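Local coordinates for protein Rik1-associated factor 1 (Schizosaccharomyces pombe, PDB 4O9D) that contributes to establishing heterochromatin as a component of the Clr4 methyltransferase complex, which methylates histone H3, and is represented here by its WD-repeat beta-propeller domain, at residues K21-N27 with G401-S407; F45-A51 with T91-F97; F188-L192 with T265-K269; S289-V293 with V304-R308. One frame throughout, in Å; residues are numbered along the deposited sequence.

Overall arrangement
All four contacts belong to one beta-propeller, in which eight sheets form the blades of a closed ring. Contact 1 joins the first strand to the last blade and so brings segments 374 residues apart in sequence into one sheet. Contact 2 packs the blade with strand 44-49 against that with strand 87-97 and touches contact 1: their centres are about 16 Å apart, and Met405 CE lies 3.5 Å from Phe45 CD1. Contact 3 ties two adjacent blades across the ring from contact 1, about 36 Å from it between centres. Contact 4, within one WD repeat, lies about 19 Å from contact 3 between centres. Contact 2 sits about 10 Å from the chain's centre, the others 19 to 21 Å.

Contact 1: residues K21-N27 with G401-S407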
# COMPACT_ATOMS: atom_id res chain seq x y z
N LYS A 21 -22.25 4.68 2.91
CA LYS A 21 -23.24 3.86 2.21
C LYS A 21 -22.73 3.51 0.81
O LYS A 21 -21.93 4.24 0.24
CB LYS A 21 -24.58 4.59 2.13
CG LYS A 21 -25.21 4.91 3.49
CD LYS A 21 -25.47 3.64 4.32
CE LYS A 21 -25.99 3.97 5.72
NZ LYS A 21 -25.65 2.91 6.74
N PRO A 22 -23.20 2.39 0.25
CA PRO A 22 -22.78 2.07 -1.12
C PRO A 22 -22.98 3.26 -2.04
O PRO A 22 -23.95 4.00 -1.90
CB PRO A 22 -23.70 0.92 -1.52
CG PRO A 22 -24.77 0.89 -0.49
CD PRO A 22 -24.20 1.45 0.76
N TRP A 23 -22.04 3.45 -2.96
CA TRP A 23 -22.07 4.60 -3.84
C TRP A 23 -21.86 4.19 -5.28
O TRP A 23 -22.73 4.40 -6.12
CB TRP A 23 -21.01 5.61 -3.43
CG TRP A 23 -21.05 6.82 -4.26
CD1 TRP A 23 -22.18 7.53 -4.60
CD2 TRP A 23 -19.95 7.50 -4.87
NE1 TRP A 23 -21.83 8.60 -5.39
CE2 TRP A 23 -20.47 8.60 -5.57
CE3 TRP A 23 -18.56 7.28 -4.89
CZ2 TRP A 23 -19.66 9.49 -6.28
CZ3 TRP A 23 -17.76 8.16 -5.60
CH2 TRP A 23 -18.32 9.25 -6.29
N LYS A 24 -20.70 3.61 -5.58
CA LYS A 24 -20.40 3.19 -6.93
C LYS A 24 -19.80 1.81 -6.93
O LYS A 24 -19.03 1.46 -6.04
CB LYS A 24 -19.42 4.14 -7.61
CG LYS A 24 -19.92 5.55 -7.75
CD LYS A 24 -21.03 5.65 -8.76
CE LYS A 24 -21.39 7.10 -9.02
NZ LYS A 24 -22.60 7.22 -9.89
N HIS A 25 -20.15 1.04 -7.94
CA HIS A 25 -19.53 -0.23 -8.19
C HIS A 25 -18.96 -0.22 -9.60
O HIS A 25 -19.56 0.36 -10.51
CB HIS A 25 -20.53 -1.39 -8.08
CG HIS A 25 -20.04 -2.63 -8.76
ND1 HIS A 25 -19.22 -3.53 -8.14
CD2 HIS A 25 -20.21 -3.08 -10.03
CE1 HIS A 25 -18.91 -4.50 -8.98
NE2 HIS A 25 -19.51 -4.25 -10.14
N PHE A 26 -17.82 -0.87 -9.77
CA PHE A 26 -17.10 -0.85 -11.03
C PHE A 26 -16.40 -2.18 -11.27
O PHE A 26 -15.79 -2.74 -10.35
CB PHE A 26 -16.09 0.31 -10.97
CG PHE A 26 -15.19 0.43 -12.17
CD1 PHE A 26 -15.62 1.08 -13.32
CD2 PHE A 26 -13.89 -0.07 -12.13
CE1 PHE A 26 -14.78 1.21 -14.43
CE2 PHE A 26 -13.05 0.05 -13.24
CZ PHE A 26 -13.50 0.69 -14.38
N ASN A 27 -16.49 -2.70 -12.49
CA ASN A 27 -15.73 -3.88 -12.91
C ASN A 27 -15.55 -3.88 -14.43
O ASN A 27 -16.30 -4.55 -15.14
CB ASN A 27 -16.43 -5.20 -12.52
CG ASN A 27 -15.56 -6.45 -12.82
OD1 ASN A 27 -14.65 -6.40 -13.66
ND2 ASN A 27 -15.84 -7.56 -12.14
N GLY A 401 -12.09 -8.67 -10.14
CA GLY A 401 -12.24 -7.33 -10.67
C GLY A 401 -13.28 -6.42 -10.04
O GLY A 401 -13.36 -5.25 -10.44
N ASP A 402 -14.07 -6.90 -9.08
CA ASP A 402 -15.05 -6.03 -8.43
C ASP A 402 -14.37 -4.93 -7.64
O ASP A 402 -13.45 -5.18 -6.87
CB ASP A 402 -15.98 -6.81 -7.50
CG ASP A 402 -17.16 -7.43 -8.24
OD1 ASP A 402 -17.46 -6.97 -9.37
OD2 ASP A 402 -17.78 -8.37 -7.72
N VAL A 403 -14.85 -3.71 -7.81
CA VAL A 403 -14.45 -2.58 -6.98
C VAL A 403 -15.69 -1.88 -6.42
O VAL A 403 -16.47 -1.29 -7.18
CB VAL A 403 -13.60 -1.57 -7.78
CG1 VAL A 403 -13.22 -0.34 -6.92
CG2 VAL A 403 -12.36 -2.24 -8.28
N ASN A 404 -15.89 -1.97 -5.10
CA ASN A 404 -16.98 -1.26 -4.46
C ASN A 404 -16.52 0.02 -3.77
O ASN A 404 -15.58 -0.00 -2.98
CB ASN A 404 -17.71 -2.16 -3.44
CG ASN A 404 -18.46 -3.30 -4.11
OD1 ASN A 404 -18.58 -3.33 -5.33
ND2 ASN A 404 -18.99 -4.21 -3.32
N MET A 405 -17.21 1.12 -4.06
CA MET A 405 -16.95 2.39 -3.39
C MET A 405 -18.10 2.81 -2.47
O MET A 405 -19.27 2.88 -2.91
CB MET A 405 -16.76 3.52 -4.41
CG MET A 405 -15.40 3.60 -5.08
SD MET A 405 -14.84 5.33 -5.23
CE MET A 405 -13.16 5.08 -5.78
N TYR A 406 -17.77 3.11 -1.21
CA TYR A 406 -18.75 3.57 -0.23
C TYR A 406 -18.48 5.03 0.09
O TYR A 406 -17.33 5.43 0.20
CB TYR A 406 -18.69 2.70 1.03
CG TYR A 406 -18.85 1.24 0.72
CD1 TYR A 406 -17.79 0.49 0.23
CD2 TYR A 406 -20.08 0.59 0.90
CE1 TYR A 406 -17.94 -0.85 -0.08
CE2 TYR A 406 -20.24 -0.74 0.60
CZ TYR A 406 -19.17 -1.46 0.12
OH TYR A 406 -19.32 -2.78 -0.21
N SER A 407 -19.53 5.83 0.24
CA SER A 407 -19.35 7.25 0.52
C SER A 407 -20.37 7.74 1.54
O SER A 407 -21.39 7.10 1.77
CB SER A 407 -19.49 8.07 -0.77
OG SER A 407 -19.16 9.42 -0.54
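Met405 O receives two backbone N-H groups, from Trp23 (2.8 Å between Met405 O and Trp23 N) and from Lys24. This double acceptance, with a one-residue shift of register after Pro22, identifies a classic beta bulge. The bulge turns Trp23 toward the partner strand: CG stands anti to the backbone N (chi1 -177°), the CZ3 edge meets Met405 SD at 4.1 Å in a Met-aromatic contact, and CB rests 3.9 Å from Ser407 CB. Lys24 CG covers one face of the same indole, 3.5 Å above its plane, while its NZ reaches Glu418 and Glu70. The antiparallel pairing of 21-26 with 403-407 is the Velcro closure of the propeller, the N-terminal strand being the outermost of the last blade. Phe26, Val403 and Met405 lie on its tightly packed face, against Leu47 and Phe45 of the following blade. On the opposite face Asn404 is buried but His25 is partly exposed to solvent. There His25 ND1 donates to Asn404 OD1 over 2.9 Å, at 171° and in the imidazole plane, although ring and amide planes stand 65° apart. Lys21, the most exposed residue here, adds chiefly its backbone: Lys21 N bonds Ser407 O at 2.8 Å.

Contact 2: residues F45-A51 with T91-F97; sequences FALGSTA and TISDLCF
Two neighbouring propeller blades pack face to face here, strand 45-49 of one lying over strand 92-97 of the next, with Ala46, Ile92, Leu95 and Phe97 between them and Gly48 letting the strands close in. The strand axes approach to 6.2 Å, their N-to-C directions 156° apart, too far for the regular ladder of a shared sheet, and the interface is mainly apolar. At one end the edge of the Phe97 ring abuts the backbone, CZ lying 3.7 Å from Phe45 C, while the same CZ touches Ala46 CB. In the middle Leu95 CD2 comes within 4.0 Å of Gly48 N, and Ile92 CB sits 3.8 Å from Gly48 CA. Gly48 leaves room for this approach: with the strands as they stand, a CB there would run into Ile92 CG2. Polar bonds gather at the other end, where the strands converge. Ile92 N donates to Ser49 O at 3.2 Å, almost straight at 179° but from above the carbonyl plane; Asn61 ND2 shares that oxygen. Thr91, with OG1 beside its own backbone N (chi1 -64°), accepts from Ala51 N over 3.1 Å, and its CG2 runs alongside Thr50 CG2 at 4.0 Å. Replacing Thr91 by alanine would probably leave Ala51 N without this acceptor and open a gap beside the Thr50 methyl group. Thr50 OG1 is directed to Asp32 N within its own blade. Small residues on one sheet receiving larger apolar side chains from the next make this a blade-to-blade interface of a WD40 beta-propeller.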
# COMPACT_ATOMS: atom_id res chain seq x y z
N PHE A 45 -9.65 9.88 -7.81
CA PHE A 45 -9.09 8.64 -7.30
C PHE A 45 -8.47 7.89 -8.47
O PHE A 45 -8.73 8.22 -9.63
CB PHE A 45 -10.19 7.80 -6.64
CG PHE A 45 -11.20 7.29 -7.61
CD1 PHE A 45 -11.01 6.09 -8.28
CD2 PHE A 45 -12.35 8.05 -7.90
CE1 PHE A 45 -11.96 5.62 -9.20
CE2 PHE A 45 -13.30 7.59 -8.81
CZ PHE A 45 -13.11 6.38 -9.47
N ALA A 46 -7.67 6.88 -8.18
CA ALA A 46 -7.10 6.05 -9.22
C ALA A 46 -7.04 4.60 -8.78
O ALA A 46 -6.84 4.31 -7.60
CB ALA A 46 -5.69 6.56 -9.65
N LEU A 47 -7.20 3.69 -9.74
CA LEU A 47 -7.26 2.25 -9.48
C LEU A 47 -6.21 1.55 -10.31
O LEU A 47 -6.17 1.72 -11.52
CB LEU A 47 -8.63 1.69 -9.90
CG LEU A 47 -9.89 2.36 -9.36
CD1 LEU A 47 -11.14 1.74 -10.03
CD2 LEU A 47 -9.99 2.23 -7.84
N GLY A 48 -5.37 0.73 -9.66
CA GLY A 48 -4.44 -0.11 -10.37
C GLY A 48 -4.71 -1.58 -10.14
O GLY A 48 -4.93 -2.00 -9.01
N SER A 49 -4.67 -2.37 -11.21
CA SER A 49 -4.93 -3.80 -11.09
C SER A 49 -3.83 -4.65 -11.71
O SER A 49 -2.89 -4.13 -12.35
CB SER A 49 -6.30 -4.18 -11.67
OG SER A 49 -6.44 -3.74 -13.01
N THR A 50 -3.94 -5.96 -11.51
CA THR A 50 -2.90 -6.86 -12.00
C THR A 50 -3.10 -7.20 -13.48
O THR A 50 -4.12 -6.86 -14.08
CB THR A 50 -2.87 -8.16 -11.18
OG1 THR A 50 -4.09 -8.88 -11.37
CG2 THR A 50 -2.69 -7.87 -9.68
N ALA A 51 -2.11 -7.86 -14.07
CA ALA A 51 -2.25 -8.45 -15.38
C ALA A 51 -3.03 -9.73 -15.19
O ALA A 51 -3.03 -10.30 -14.10
CB ALA A 51 -0.88 -8.78 -15.94
N THR A 91 1.19 -5.69 -14.33
CA THR A 91 0.69 -5.36 -13.00
C THR A 91 1.10 -3.99 -12.44
O THR A 91 2.28 -3.64 -12.40
CB THR A 91 1.15 -6.45 -12.02
OG1 THR A 91 0.54 -7.69 -12.41
CG2 THR A 91 0.75 -6.09 -10.57
N ILE A 92 0.12 -3.23 -11.98
CA ILE A 92 0.39 -1.98 -11.30
C ILE A 92 0.77 -2.31 -9.87
O ILE A 92 0.01 -2.97 -9.16
CB ILE A 92 -0.82 -1.04 -11.29
CG1 ILE A 92 -1.26 -0.71 -12.72
CG2 ILE A 92 -0.48 0.26 -10.51
CD1 ILE A 92 -0.27 0.11 -13.49
N SER A 93 1.94 -1.86 -9.45
CA SER A 93 2.44 -2.24 -8.14
C SER A 93 2.17 -1.14 -7.11
O SER A 93 1.95 -1.42 -5.94
CB SER A 93 3.93 -2.62 -8.22
OG SER A 93 4.71 -1.52 -8.67
N ASP A 94 2.17 0.12 -7.53
CA ASP A 94 1.83 1.17 -6.60
C ASP A 94 1.46 2.42 -7.37
O ASP A 94 1.69 2.52 -8.57
CB ASP A 94 2.99 1.46 -5.63
CG ASP A 94 2.51 1.87 -4.20
OD1 ASP A 94 1.29 2.10 -4.02
OD2 ASP A 94 3.36 1.96 -3.28
N LEU A 95 0.85 3.37 -6.68
CA LEU A 95 0.57 4.66 -7.27
C LEU A 95 0.23 5.64 -6.18
O LEU A 95 -0.18 5.24 -5.09
CB LEU A 95 -0.56 4.57 -8.31
CG LEU A 95 -1.68 3.56 -8.11
CD1 LEU A 95 -2.55 3.93 -6.94
CD2 LEU A 95 -2.50 3.46 -9.40
N CYS A 96 0.45 6.91 -6.46
CA CYS A 96 0.12 7.94 -5.49
C CYS A 96 -0.00 9.26 -6.22
O CYS A 96 0.70 9.50 -7.20
CB CYS A 96 1.20 8.03 -4.40
SG CYS A 96 2.87 8.14 -5.04
N PHE A 97 -0.92 10.09 -5.76
CA PHE A 97 -1.13 11.40 -6.36
C PHE A 97 -0.13 12.40 -5.83
O PHE A 97 0.28 12.33 -4.66
CB PHE A 97 -2.54 11.89 -6.04
CG PHE A 97 -3.61 11.27 -6.90
CD1 PHE A 97 -3.91 11.80 -8.14
CD2 PHE A 97 -4.32 10.16 -6.46
CE1 PHE A 97 -4.90 11.25 -8.93
CE2 PHE A 97 -5.31 9.59 -7.26
CZ PHE A 97 -5.60 10.15 -8.50

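Contact 3: residues F188-L192 with T265-K269; sequences FSNFL and TRMYK
Loops of two adjacent propeller blades meet here: Ser189 and Phe191, where strand 182-189 runs into the loop leading to strand 198-204, face Thr265, Arg266 and Tyr268 in the link between strands 258-264 and 269-276. That link carries a G1 beta bulge, Tyr268 and Lys269 both facing Asp264. Phe191 is the main apolar piece. Its backbone lies in the left-handed region, and with CG anti to the backbone N (chi1 -173°) the ring swings toward Arg266, whose CG sits over one face, 4.0 Å from the ring centroid, as a CH-pi contact. The Arg266 guanidinium is held by Asp264 in a salt bridge, and Phe191 also has a cation-pi partner in Arg194. Packing is tightest between Phe191 CB and Thr265 CG2, 3.3 Å apart. Beside this packing, a water accepts from Phe191 N at 3.1 Å and bonds Ser189 OG at 2.7 Å, with a weak link to Thr265 OG1. Ser189 OG also shares a short hydrogen bond of 2.7 Å with Tyr268 OH, near the plane of the phenol. Thr265 O lies 3.4 Å above one face of the same Tyr268 ring, offset toward its rim.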
# COMPACT_ATOMS: atom_id res chain seq x y z
N PHE A 188 9.01 7.65 3.61
CA PHE A 188 9.72 8.78 4.17
C PHE A 188 9.46 8.95 5.66
O PHE A 188 8.41 8.55 6.15
CB PHE A 188 9.29 10.06 3.46
CG PHE A 188 9.88 10.23 2.08
CD1 PHE A 188 11.17 10.72 1.92
CD2 PHE A 188 9.14 9.91 0.95
CE1 PHE A 188 11.73 10.89 0.62
CE2 PHE A 188 9.69 10.08 -0.34
CZ PHE A 188 10.99 10.58 -0.48
N SER A 189 10.39 9.59 6.36
CA SER A 189 10.21 9.84 7.79
C SER A 189 10.87 11.16 8.20
O SER A 189 12.02 11.41 7.84
CB SER A 189 10.81 8.67 8.58
OG SER A 189 10.71 8.86 9.98
N ASN A 190 10.14 12.00 8.94
CA ASN A 190 10.72 13.27 9.45
C ASN A 190 10.12 13.75 10.78
O ASN A 190 10.28 14.93 11.14
CB ASN A 190 10.66 14.41 8.41
CG ASN A 190 9.23 14.83 8.05
OD1 ASN A 190 8.27 14.58 8.78
ND2 ASN A 190 9.10 15.50 6.90
N PHE A 191 9.47 12.87 11.51
CA PHE A 191 9.04 13.20 12.87
C PHE A 191 8.14 14.45 12.84
O PHE A 191 8.38 15.43 13.55
CB PHE A 191 10.27 13.37 13.78
CG PHE A 191 9.96 13.55 15.24
CD1 PHE A 191 8.95 12.82 15.85
CD2 PHE A 191 10.70 14.45 16.02
CE1 PHE A 191 8.67 12.98 17.22
CE2 PHE A 191 10.43 14.61 17.39
CZ PHE A 191 9.42 13.88 17.98
N LEU A 192 7.13 14.36 11.98
CA LEU A 192 6.14 15.42 11.76
C LEU A 192 6.79 16.75 11.45
O LEU A 192 6.40 17.78 11.99
CB LEU A 192 5.18 15.56 12.96
CG LEU A 192 3.80 16.16 12.65
CD1 LEU A 192 3.06 15.30 11.63
CD2 LEU A 192 2.94 16.29 13.92
N THR A 265 11.07 7.18 15.88
CA THR A 265 11.53 8.14 14.88
C THR A 265 12.54 9.21 15.39
O THR A 265 13.02 10.02 14.62
CB THR A 265 10.29 8.81 14.23
OG1 THR A 265 9.73 7.90 13.26
CG2 THR A 265 10.66 10.06 13.52
N ARG A 266 12.86 9.23 16.68
CA ARG A 266 13.89 10.17 17.17
C ARG A 266 15.23 9.46 17.14
O ARG A 266 16.20 9.93 16.52
CB ARG A 266 13.56 10.64 18.60
CG ARG A 266 12.34 11.52 18.70
CD ARG A 266 11.81 11.58 20.13
NE ARG A 266 11.28 10.28 20.52
CZ ARG A 266 11.17 9.85 21.78
NH1 ARG A 266 11.55 10.62 22.80
NH2 ARG A 266 10.67 8.64 22.01
N MET A 267 15.27 8.31 17.80
CA MET A 267 16.46 7.48 17.87
C MET A 267 16.68 6.68 16.58
O MET A 267 17.78 6.24 16.31
CB MET A 267 16.33 6.50 19.05
CG MET A 267 15.93 7.16 20.38
SD MET A 267 17.05 8.50 20.85
CE MET A 267 18.38 7.56 21.61
N TYR A 268 15.63 6.51 15.76
CA TYR A 268 15.64 5.49 14.71
C TYR A 268 16.27 4.23 15.25
O TYR A 268 17.32 3.78 14.79
CB TYR A 268 16.36 5.95 13.45
CG TYR A 268 15.53 6.95 12.68
CD1 TYR A 268 14.42 6.53 11.97
CD2 TYR A 268 15.84 8.30 12.70
CE1 TYR A 268 13.64 7.44 11.28
CE2 TYR A 268 15.07 9.21 12.02
CZ TYR A 268 13.97 8.78 11.31
OH TYR A 268 13.20 9.70 10.64
N LYS A 269 15.60 3.66 16.25
CA LYS A 269 16.06 2.45 16.90
C LYS A 269 14.87 1.50 17.06
O LYS A 269 13.73 1.96 17.19
CB LYS A 269 16.63 2.84 18.26
CG LYS A 269 16.95 1.68 19.19
CD LYS A 269 18.12 2.06 20.10
CE LYS A 269 17.97 1.48 21.50
NZ LYS A 269 18.39 2.47 22.55
O HOH W 1 8.46 10.03 11.03

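Contact 4: residues S289-V293 with V304-R308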
# COMPACT_ATOMS: atom_id res chain seq x y z
N SER A 289 -4.49 5.52 18.50
CA SER A 289 -4.17 5.87 19.89
C SER A 289 -2.67 5.77 20.15
O SER A 289 -2.14 6.40 21.07
CB SER A 289 -4.91 4.93 20.85
OG SER A 289 -4.52 3.58 20.63
N GLY A 290 -1.98 4.97 19.32
CA GLY A 290 -0.54 4.85 19.35
C GLY A 290 -0.06 3.70 20.20
O GLY A 290 1.14 3.44 20.27
N ILE A 291 -1.00 3.01 20.85
CA ILE A 291 -0.70 2.00 21.86
C ILE A 291 -0.86 0.55 21.39
O ILE A 291 -0.27 -0.35 21.98
CB ILE A 291 -1.61 2.17 23.09
CG1 ILE A 291 -1.39 3.52 23.74
CG2 ILE A 291 -1.31 1.08 24.11
CD1 ILE A 291 0.03 3.74 24.21
N LEU A 292 -1.67 0.30 20.37
CA LEU A 292 -1.85 -1.07 19.93
C LEU A 292 -1.10 -1.32 18.63
O LEU A 292 -0.96 -0.41 17.81
CB LEU A 292 -3.33 -1.43 19.75
CG LEU A 292 -4.26 -1.14 20.95
CD1 LEU A 292 -5.69 -1.49 20.60
CD2 LEU A 292 -3.83 -1.91 22.20
N VAL A 293 -0.69 -2.57 18.47
CA VAL A 293 0.03 -3.03 17.31
C VAL A 293 -0.70 -4.27 16.78
O VAL A 293 -1.21 -5.08 17.57
CB VAL A 293 1.46 -3.38 17.72
CG1 VAL A 293 2.18 -4.07 16.58
CG2 VAL A 293 2.16 -2.10 18.22
N VAL A 304 -3.41 -8.88 17.80
CA VAL A 304 -3.31 -7.52 18.34
C VAL A 304 -2.59 -7.53 19.68
O VAL A 304 -2.84 -8.41 20.49
CB VAL A 304 -4.67 -6.92 18.57
CG1 VAL A 304 -4.52 -5.46 19.05
CG2 VAL A 304 -5.51 -6.99 17.27
N TRP A 305 -1.71 -6.53 19.90
CA TRP A 305 -0.95 -6.40 21.13
C TRP A 305 -1.13 -5.02 21.72
O TRP A 305 -1.25 -4.04 21.00
CB TRP A 305 0.57 -6.57 20.87
CG TRP A 305 1.02 -7.92 20.45
CD1 TRP A 305 1.36 -8.96 21.26
CD2 TRP A 305 1.21 -8.37 19.10
NE1 TRP A 305 1.73 -10.04 20.50
CE2 TRP A 305 1.66 -9.70 19.18
CE3 TRP A 305 1.05 -7.78 17.85
CZ2 TRP A 305 1.95 -10.46 18.04
CZ3 TRP A 305 1.34 -8.54 16.71
CH2 TRP A 305 1.78 -9.87 16.82
N ASP A 306 -1.14 -4.95 23.04
CA ASP A 306 -1.04 -3.71 23.76
C ASP A 306 0.44 -3.48 23.98
O ASP A 306 1.09 -4.27 24.66
CB ASP A 306 -1.73 -3.89 25.12
CG ASP A 306 -1.59 -2.68 26.03
OD1 ASP A 306 -0.72 -1.81 25.82
OD2 ASP A 306 -2.38 -2.61 26.99
N SER A 307 0.98 -2.43 23.40
CA SER A 307 2.44 -2.25 23.38
C SER A 307 3.04 -2.13 24.79
O SER A 307 4.23 -2.30 24.98
CB SER A 307 2.80 -1.02 22.57
OG SER A 307 2.16 0.11 23.12
N ARG A 308 2.19 -1.86 25.78
CA ARG A 308 2.66 -1.68 27.16
C ARG A 308 2.73 -3.01 27.92
O ARG A 308 3.21 -3.06 29.05
CB ARG A 308 1.72 -0.73 27.90
CG ARG A 308 1.63 0.64 27.25
CD ARG A 308 0.41 1.39 27.76
NE ARG A 308 -0.79 0.60 27.50
CZ ARG A 308 -2.01 0.97 27.85
NH1 ARG A 308 -3.03 0.18 27.57
NH2 ARG A 308 -2.21 2.11 28.49
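Ile291 O is gripped twice by Ser307: the backbone N donates over 2.8 Å, in line with the C=O, and OG over 2.7 Å from a C=O...OG angle of 120°. With OG between backbone N and carbonyl carbon (chi1 58°), the hydroxyl reaches the same oxygen as the amide. Next along the strands, Val293 and Trp305 form an antiparallel hydrogen-bonded pair, with Trp305 N to Val293 O at 2.8 Å, and Val293 CG1 packs against indole CE3 at 4.1 Å. Phe274 and Pro313 border the indole further out. On the other face Leu292 CD2 lies 3.7 Å from Asp306 CA. Ile291 CG2 covers a face of the Arg308 guanidinium, 3.5 Å from NE, and also touches Asp306 OD1. Asp306 sets that guanidinium in place: Arg308 binds it side-on, NE meeting the syn lone pair of OD1 at 2.9 Å and NH1 reaching OD2. OD1 additionally takes Arg308 N from above the carboxylate plane, closing an Asx turn. With an alanine in place of Asp306, the Arg308 charge would probably lose its mate and the guanidinium would be free to swing away from Ile291. Outside the two segments, Ser287 OG accepts from Leu292 N. Trp305 and Asp306 are the Trp-Asp pair at the end of the blade's third strand, as in WD40 repeats, and with Arg308 they spell WDxR, as in receptors of CRL4 ubiquitin ligases.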